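Local coordinates for SusD superfamily protein (Bacteroides fragilis, PDB 3L22) that probably binds glycans at the bacterial cell surface, as other outer-membrane proteins of the SusD family do, and carries zinc ions in the crystal, at residues 100-105 and 111-116; 58-61 and 66-69. One frame throughout, in Å; residues are numbered along the deposited sequence. Where two conformers were deposited one is given.

Contact 1: 100-105 and 111-116; sequences QSLEGA and ENYDRY. With ZN (zinc ion), chain G.
Leu102 packs against Tyr113 and Tyr116 in a mainly apolar helix-to-helix contact, where the last turn of helix 79-103 meets the first turn of helix 113-131 near the surface of the chain. The leucine sends CG and CD1 to Tyr113 and CD2 to Tyr116. CG, 3.6 Å from Tyr113 CE1, and CD1, 4.1 Å from both Tyr113 CD1 and CE1, lie above the ring plane at its CD1/CE1 rim, while Leu102 CD2 reaches across, roughly at a right angle, to Tyr116 CB at 3.7 Å. Tyr113 has CG anti to its backbone N (chi1 -174°), which carries the ring back to the end of the other helix, and there Leu102 O sits in the plane of the ring, 3.3 Å from CE1. This carbonyl also accepts a hydrogen bond from the backbone N of Ala105 as the helix ends. Beyond it, Tyr113 OH rests on Glu103 CA. The two helices are joined through the short helix 106-109, a compact helical connection in keeping with the helix-rich, TPR-related architecture of SusD proteins. Ala109 of that linker and Ile21 of helix 18-33 both touch Leu102 and Tyr116, and Arg106 makes a cation-pi contact with Tyr113. Tyr116 is buried: Asn112 O lies 3.3 Å above one face of its ring, toward the rim, and its hydroxyl is hydrogen-bonded to Glu22. On the outer side, Asp114 binds a zinc ion, with OD1 at 2.3 Å and OD2 more distant at 2.8 Å. Water 1, also on the metal, donates to Asp114 OD2, so metal and water together would limit rotation of the carboxylate. OD1 lies in the plane of the Tyr113 ring, at the edge opposite the one that faces Leu102 O.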
# COMPACT_ATOMS: atom_id res chain seq x y z
N GLN A 100 -17.94 -18.43 -1.38
CA GLN A 100 -18.86 -19.45 -1.82
C GLN A 100 -19.15 -20.46 -0.71
O GLN A 100 -20.30 -20.85 -0.54
CB GLN A 100 -18.31 -20.18 -3.04
CG GLN A 100 -19.23 -21.28 -3.56
CD GLN A 100 -18.76 -21.75 -4.92
OE1 GLN A 100 -19.00 -21.09 -5.95
NE2 GLN A 100 -17.98 -22.83 -4.93
N SER A 101 -18.13 -20.87 0.03
CA SER A 101 -18.36 -21.78 1.17
C SER A 101 -19.21 -21.13 2.25
O SER A 101 -20.09 -21.77 2.80
CB SER A 101 -17.03 -22.21 1.77
OG SER A 101 -16.30 -22.94 0.79
N LEU A 102 -18.98 -19.85 2.53
CA LEU A 102 -19.74 -19.14 3.56
C LEU A 102 -21.22 -19.07 3.22
O LEU A 102 -22.08 -19.10 4.10
CB LEU A 102 -19.16 -17.75 3.76
CG LEU A 102 -19.68 -16.84 4.86
CD1 LEU A 102 -19.63 -17.50 6.24
CD2 LEU A 102 -18.89 -15.51 4.86
N GLU A 103 -21.54 -19.01 1.92
CA GLU A 103 -22.93 -18.95 1.49
C GLU A 103 -23.71 -20.19 1.92
O GLU A 103 -24.93 -20.12 2.21
CB GLU A 103 -22.99 -18.74 -0.04
CG GLU A 103 -24.40 -18.57 -0.55
CD GLU A 103 -24.48 -18.22 -2.00
OE1 GLU A 103 -24.52 -17.06 -2.36
OE2 GLU A 103 -24.61 -19.12 -2.82
N GLY A 104 -23.01 -21.32 2.01
CA GLY A 104 -23.60 -22.56 2.51
C GLY A 104 -23.50 -22.76 4.01
O GLY A 104 -23.84 -23.84 4.50
N ALA A 105 -23.08 -21.74 4.74
CA ALA A 105 -22.89 -21.84 6.19
C ALA A 105 -23.52 -20.67 6.91
O ALA A 105 -23.04 -20.25 7.96
CB ALA A 105 -21.37 -21.95 6.53
N GLU A 111 -25.07 -14.17 13.50
CA GLU A 111 -25.13 -12.70 13.38
C GLU A 111 -23.86 -12.11 12.75
O GLU A 111 -23.85 -10.98 12.35
CB GLU A 111 -25.35 -12.05 14.75
CG GLU A 111 -24.16 -12.17 15.73
CD GLU A 111 -24.42 -11.53 17.09
OE1 GLU A 111 -25.28 -10.63 17.19
OE2 GLU A 111 -23.74 -11.91 18.06
N ASN A 112 -22.80 -12.89 12.67
CA ASN A 112 -21.53 -12.42 12.13
C ASN A 112 -21.32 -12.65 10.63
O ASN A 112 -20.26 -12.27 10.09
CB ASN A 112 -20.41 -13.10 12.91
CG ASN A 112 -20.51 -12.80 14.37
OD1 ASN A 112 -20.65 -11.63 14.75
ND2 ASN A 112 -20.52 -13.83 15.18
N TYR A 113 -22.31 -13.27 9.98
CA TYR A 113 -22.26 -13.51 8.55
C TYR A 113 -21.77 -12.27 7.74
O TYR A 113 -20.79 -12.38 7.01
CB TYR A 113 -23.62 -13.99 8.04
CG TYR A 113 -23.60 -14.39 6.60
CD1 TYR A 113 -23.27 -15.69 6.23
CD2 TYR A 113 -23.88 -13.47 5.58
CE1 TYR A 113 -23.23 -16.06 4.90
CE2 TYR A 113 -23.82 -13.84 4.23
CZ TYR A 113 -23.48 -15.15 3.90
OH TYR A 113 -23.40 -15.57 2.59
N ASP A 114 -22.42 -11.13 7.90
CA ASP A 114 -22.11 -9.96 7.08
C ASP A 114 -20.71 -9.42 7.31
O ASP A 114 -20.04 -9.02 6.36
CB ASP A 114 -23.11 -8.82 7.32
CG ASP A 114 -24.51 -9.17 6.84
OD1 ASP A 114 -24.65 -10.01 5.88
OD2 ASP A 114 -25.46 -8.60 7.45
N ARG A 115 -20.26 -9.42 8.55
CA ARG A 115 -18.91 -9.02 8.83
C ARG A 115 -17.91 -9.91 8.11
O ARG A 115 -16.92 -9.40 7.59
CB ARG A 115 -18.63 -9.04 10.30
CG ARG A 115 -17.19 -8.61 10.61
CD ARG A 115 -16.92 -8.40 12.10
NE ARG A 115 -17.66 -7.25 12.62
CZ ARG A 115 -17.58 -6.80 13.87
NH1 ARG A 115 -16.73 -7.35 14.76
NH2 ARG A 115 -18.33 -5.76 14.22
N TYR A 116 -18.12 -11.21 8.16
CA TYR A 116 -17.18 -12.14 7.49
C TYR A 116 -17.12 -11.90 5.98
O TYR A 116 -16.03 -11.86 5.38
CB TYR A 116 -17.57 -13.60 7.74
CG TYR A 116 -17.55 -14.11 9.17
CD1 TYR A 116 -16.66 -13.61 10.13
CD2 TYR A 116 -18.42 -15.12 9.56
CE1 TYR A 116 -16.67 -14.15 11.44
CE2 TYR A 116 -18.44 -15.63 10.85
CZ TYR A 116 -17.57 -15.15 11.77
OH TYR A 116 -17.63 -15.71 13.02
ZN ZN G . -26.88 -10.54 6.07
O HOH W 1 -27.99 -8.36 6.14
O HOH W 2 -26.71 -11.51 4.52
O HOH W 3 -26.96 -11.74 8.22

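Contact 2: 58-61 and 66-69; sequences NISN and LFNT
Asn58 OD1 receives two hydrogen bonds from Ser60, one from OG at 2.7 Å and one from the backbone N at 3.0 Å. The hydroxyl comes in the carbonyl plane on a lone pair, with a C=O...donor angle of 136°, whereas the N-H arrives nearly end-on to the carbonyl. The backbone bond makes this an Asx turn, bending the chain as it leaves strand 56-58. With OD1 so engaged, the amide ND2 faces the other way, where Thr65 O and Asn51 OD1 accept from it. Phe67, in the first turn of helix 67-70, fills the bend. Asn61 CA stands 3.5 Å from the centroid of the Phe67 ring and only 2° off its normal, a CH-pi contact over the face. In the conformer given, the Asn61 amide is turned almost perpendicular to the ring, and its OD1 lies above the ring plane on the same side as CA, near Phe67 CE2. At the ring edge, Asn58 O lies in plane, 3.5 Å from Phe67 CE1. The Asn58 carbonyl oxygen thus meets the electropositive rim of the phenyl group while a polarised CA-H bond meets its electron-rich face, so an aromatic side chain can suit a largely polar turn.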
# COMPACT_ATOMS: atom_id res chain seq x y z
N ASN A 58 18.12 1.40 -4.11
CA ASN A 58 18.50 0.01 -4.02
C ASN A 58 19.91 -0.08 -4.59
O ASN A 58 20.11 0.16 -5.78
CB ASN A 58 17.51 -0.86 -4.82
CG ASN A 58 17.74 -2.35 -4.63
OD1 ASN A 58 18.90 -2.81 -4.56
ND2 ASN A 58 16.63 -3.12 -4.52
N ILE A 59 20.88 -0.42 -3.74
CA ILE A 59 22.28 -0.53 -4.17
C ILE A 59 22.76 -1.98 -4.23
O ILE A 59 23.95 -2.25 -4.30
CB ILE A 59 23.22 0.40 -3.34
CG1 ILE A 59 23.10 0.18 -1.82
CG2 ILE A 59 22.97 1.89 -3.67
CD1 ILE A 59 23.64 -1.14 -1.34
N SER A 60 21.85 -2.93 -4.22
CA SER A 60 22.23 -4.35 -4.05
C SER A 60 22.86 -4.94 -5.29
O SER A 60 23.61 -5.92 -5.16
CB SER A 60 21.01 -5.21 -3.70
OG SER A 60 20.04 -5.24 -4.75
N ASN A 61 22.55 -4.38 -6.46
CA ASN A 61 22.98 -4.95 -7.75
C ASN A 61 22.55 -6.40 -7.90
O ASN A 61 23.19 -7.17 -8.56
CB ASN A 61 24.51 -4.86 -7.92
CG ASN A 61 24.96 -5.02 -9.38
OD1 ASN A 61 24.29 -4.56 -10.29
ND2 ASN A 61 26.08 -5.71 -9.60
N LEU A 66 15.29 -7.18 -5.61
CA LEU A 66 14.44 -6.09 -6.17
C LEU A 66 15.20 -5.03 -7.01
O LEU A 66 14.66 -3.98 -7.34
CB LEU A 66 13.55 -5.44 -5.08
CG LEU A 66 12.52 -6.36 -4.37
CD1 LEU A 66 11.72 -5.62 -3.28
CD2 LEU A 66 11.52 -7.00 -5.40
N PHE A 67 16.44 -5.32 -7.39
CA PHE A 67 17.20 -4.36 -8.16
C PHE A 67 16.52 -3.96 -9.46
O PHE A 67 16.55 -2.79 -9.82
CB PHE A 67 18.59 -4.92 -8.47
CG PHE A 67 19.58 -3.90 -8.89
CD1 PHE A 67 19.90 -2.82 -8.07
CD2 PHE A 67 20.27 -4.07 -10.09
CE1 PHE A 67 20.88 -1.89 -8.46
CE2 PHE A 67 21.26 -3.15 -10.49
CZ PHE A 67 21.56 -2.05 -9.67
N ASN A 68 15.93 -4.92 -10.16
CA ASN A 68 15.20 -4.61 -11.40
C ASN A 68 13.94 -3.77 -11.17
O ASN A 68 13.56 -2.99 -12.05
CB ASN A 68 14.84 -5.87 -12.19
CG ASN A 68 15.85 -6.21 -13.27
OD1 ASN A 68 16.75 -5.43 -13.60
ND2 ASN A 68 15.71 -7.41 -13.85
N THR A 69 13.31 -3.90 -10.02
CA THR A 69 12.18 -3.04 -9.70
C THR A 69 12.65 -1.61 -9.53
O THR A 69 12.06 -0.70 -10.11
CB THR A 69 11.44 -3.48 -8.44
OG1 THR A 69 10.88 -4.77 -8.69
CG2 THR A 69 10.31 -2.47 -8.08

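How the contacts relate
Both contacts are partly buried, and neither belongs to the centre of the molecule: the centre of contact 1 lies about 27 Å, and that of contact 2 about 20 Å, from the centre of the chain, on opposite sides of it. The two contact centres are about 43 Å apart. Helix 67-70, which begins in contact 2, precedes helix 79-103, whose end enters contact 1. Contact 1 joins two long helices through aliphatic and aromatic side chains and has a metal on its outer flank. Contact 2 instead joins a turn after a strand to a very short helix, with an internal polar network and no annotated site nearby. Each has a ring edge facing a backbone carbonyl oxygen.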